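Long-range contact in borrelidin polyketide synthase, type I (Streptomyces parvulus, PDB 6OBT), which probably dehydrates beta-hydroxyacyl intermediates through its dehydratase domain during assembly of the polyketide borrelidin: residues 260-265 and 291-296. Residues are numbered along the deposited sequence; the frame is centred on the assembly and turned at random.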
loop_
_atom_site.group_PDB
_atom_site.type_symbol
_atom_site.label_atom_id
_atom_site.label_comp_id
_atom_site.label_asym_id
_atom_site.label_seq_id
_atom_site.Cartn_x
_atom_site.Cartn_y
_atom_site.Cartn_z
ATOM N N ASP A 260 -3.782 18.793 20.072
ATOM C CA ASP A 260 -3.071 18.175 21.195
ATOM C C ASP A 260 -3.881 17.041 21.833
ATOM O O ASP A 260 -4.250 17.083 23.012
ATOM C CB ASP A 260 -2.699 19.233 22.242
ATOM C CG ASP A 260 -1.746 20.271 21.702
ATOM O OD1 ASP A 260 -1.935 21.467 22.011
ATOM O OD2 ASP A 260 -0.815 19.893 20.959
ATOM N N VAL A 261 -4.096 15.993 21.038
ATOM C CA VAL A 261 -4.808 14.797 21.479
ATOM C C VAL A 261 -3.792 13.729 21.858
ATOM O O VAL A 261 -2.870 13.431 21.085
ATOM C CB VAL A 261 -5.754 14.268 20.390
ATOM C CG1 VAL A 261 -6.648 13.175 20.963
ATOM C CG2 VAL A 261 -6.569 15.397 19.796
ATOM N N ARG A 262 -3.954 13.147 23.047
ATOM C CA ARG A 262 -3.104 12.049 23.486
ATOM C C ARG A 262 -3.963 10.937 24.058
ATOM O O ARG A 262 -4.948 11.196 24.762
ATOM C CB ARG A 262 -2.073 12.504 24.540
ATOM C CG ARG A 262 -1.132 13.585 24.056
ATOM C CD ARG A 262 0.300 13.294 24.460
ATOM N NE ARG A 262 0.585 13.810 25.792
ATOM C CZ ARG A 262 1.674 13.510 26.492
ATOM N NH1 ARG A 262 2.588 12.693 25.983
ATOM N NH2 ARG A 262 1.853 14.022 27.703
ATOM N N LEU A 263 -3.587 9.699 23.751
ATOM C CA LEU A 263 -4.271 8.519 24.262
ATOM C C LEU A 263 -3.295 7.753 25.142
ATOM O O LEU A 263 -2.237 7.314 24.670
ATOM C CB LEU A 263 -4.789 7.651 23.110
ATOM C CG LEU A 263 -5.553 6.395 23.517
ATOM C CD1 LEU A 263 -6.878 6.782 24.195
ATOM C CD2 LEU A 263 -5.822 5.494 22.333
ATOM N N PHE A 264 -3.639 7.608 26.427
ATOM C CA PHE A 264 -2.712 7.006 27.377
ATOM C C PHE A 264 -2.952 5.523 27.590
ATOM O O PHE A 264 -2.053 4.829 28.072
ATOM C CB PHE A 264 -2.787 7.743 28.719
ATOM C CG PHE A 264 -2.605 9.226 28.584
ATOM C CD1 PHE A 264 -1.340 9.752 28.342
ATOM C CD2 PHE A 264 -3.679 10.086 28.672
ATOM C CE1 PHE A 264 -1.163 11.122 28.192
ATOM C CE2 PHE A 264 -3.504 11.448 28.521
ATOM C CZ PHE A 264 -2.244 11.959 28.274
ATOM N N ALA A 265 -4.108 5.009 27.181
ATOM C CA ALA A 265 -4.462 3.629 27.453
ATOM C C ALA A 265 -5.384 3.125 26.363
ATOM O O ALA A 265 -6.200 3.884 25.836
ATOM C CB ALA A 265 -5.166 3.500 28.809
ATOM N N PRO A 291 -5.288 7.901 33.787
ATOM C CA PRO A 291 -5.545 8.725 32.602
ATOM C C PRO A 291 -5.796 7.852 31.377
ATOM O O PRO A 291 -5.254 6.749 31.255
ATOM C CB PRO A 291 -4.254 9.547 32.466
ATOM C CG PRO A 291 -3.684 9.567 33.827
ATOM C CD PRO A 291 -3.994 8.225 34.410
ATOM N N VAL A 292 -6.679 8.334 30.494
ATOM C CA VAL A 292 -7.010 7.636 29.249
ATOM C C VAL A 292 -6.848 8.586 28.066
ATOM O O VAL A 292 -6.210 8.245 27.065
ATOM C CB VAL A 292 -8.444 7.057 29.268
ATOM C CG1 VAL A 292 -8.785 6.382 27.900
ATOM C CG2 VAL A 292 -8.646 6.077 30.419
ATOM N N LEU A 293 -7.423 9.787 28.155
ATOM C CA LEU A 293 -7.452 10.651 26.983
ATOM C C LEU A 293 -7.384 12.114 27.384
ATOM O O LEU A 293 -8.022 12.531 28.363
ATOM C CB LEU A 293 -8.714 10.382 26.143
ATOM C CG LEU A 293 -9.087 11.299 24.974
ATOM C CD1 LEU A 293 -8.265 10.960 23.725
ATOM C CD2 LEU A 293 -10.588 11.208 24.682
ATOM N N THR A 294 -6.606 12.888 26.619
ATOM C CA THR A 294 -6.620 14.347 26.706
ATOM C C THR A 294 -6.788 14.950 25.317
ATOM O O THR A 294 -6.154 14.497 24.355
ATOM C CB THR A 294 -5.335 14.887 27.368
ATOM O OG1 THR A 294 -4.182 14.283 26.768
ATOM C CG2 THR A 294 -5.328 14.563 28.847
ATOM N N ILE A 295 -7.644 15.968 25.221
ATOM C CA ILE A 295 -7.777 16.820 24.039
ATOM C C ILE A 295 -7.458 18.246 24.469
ATOM O O ILE A 295 -8.230 18.866 25.214
ATOM C CB ILE A 295 -9.173 16.747 23.407
ATOM C CG1 ILE A 295 -9.588 15.309 23.107
ATOM C CG2 ILE A 295 -9.220 17.567 22.125
ATOM C CD1 ILE A 295 -11.062 15.218 22.592
ATOM N N GLY A 296 -6.333 18.773 23.979
ATOM C CA GLY A 296 -5.924 20.118 24.346
ATOM C C GLY A 296 -6.908 21.190 23.917
ATOM O O GLY A 296 -7.121 22.169 24.635
#
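Arg262 and Thr294 form the antiparallel hydrogen-bonded pair at the middle of this ladder, and strands 261-263 and 291-295 run at 176° with their axes 4.8 Å apart. Arg262 N donates a hydrogen bond to Thr294 O at 2.9 Å, and Thr294 N donates one to Arg262 O at 3.0 Å, both donors lying in the carbonyl plane. The outer two bonds are skewed: Phe264 N meets Val292 O at 2.7 Å from 37° above that carbonyl's plane, and Gly296 N likewise comes from above the plane of the Asp260 carbonyl. Both strands also carry bulges on their far edges. Asp260 and Val261 face Val102 in a G1 beta bulge, while Val292 and Leu293 face Ala284 in a classic one. The pair lies between strands 101-107 and 281-286, to which it is joined by backbone hydrogen bonds, consistent with the double-hotdog fold of polyketide synthase dehydratases, in which each hotdog curls a sheet around a helix. Here Val261 and Leu263 rest on helix 83-97. On that face Val261 CG1 touches Leu293 CD1 at 3.9 Å, and Val261 CG2 lies alongside Ile295 CG2 at 4.1 Å. Arg262 and Thr294 point to the other face, and the Phe264 ring crosses the Thr294 side chain at about a right angle. With CG anti to its carbonyl carbon (chi1 -53°), the ring reaches back along the strand, and Thr294 CG2 meets its edge in plane, 3.6 Å from CE2. Pro291 CB lies 3.9 Å from CD2 of the same ring, obliquely. Phe264 CE1 sits over one face of the Arg262 guanidinium, offset toward its rim, while NH1 forms a salt bridge with Asp100 and NH2 bonds Pro160 O.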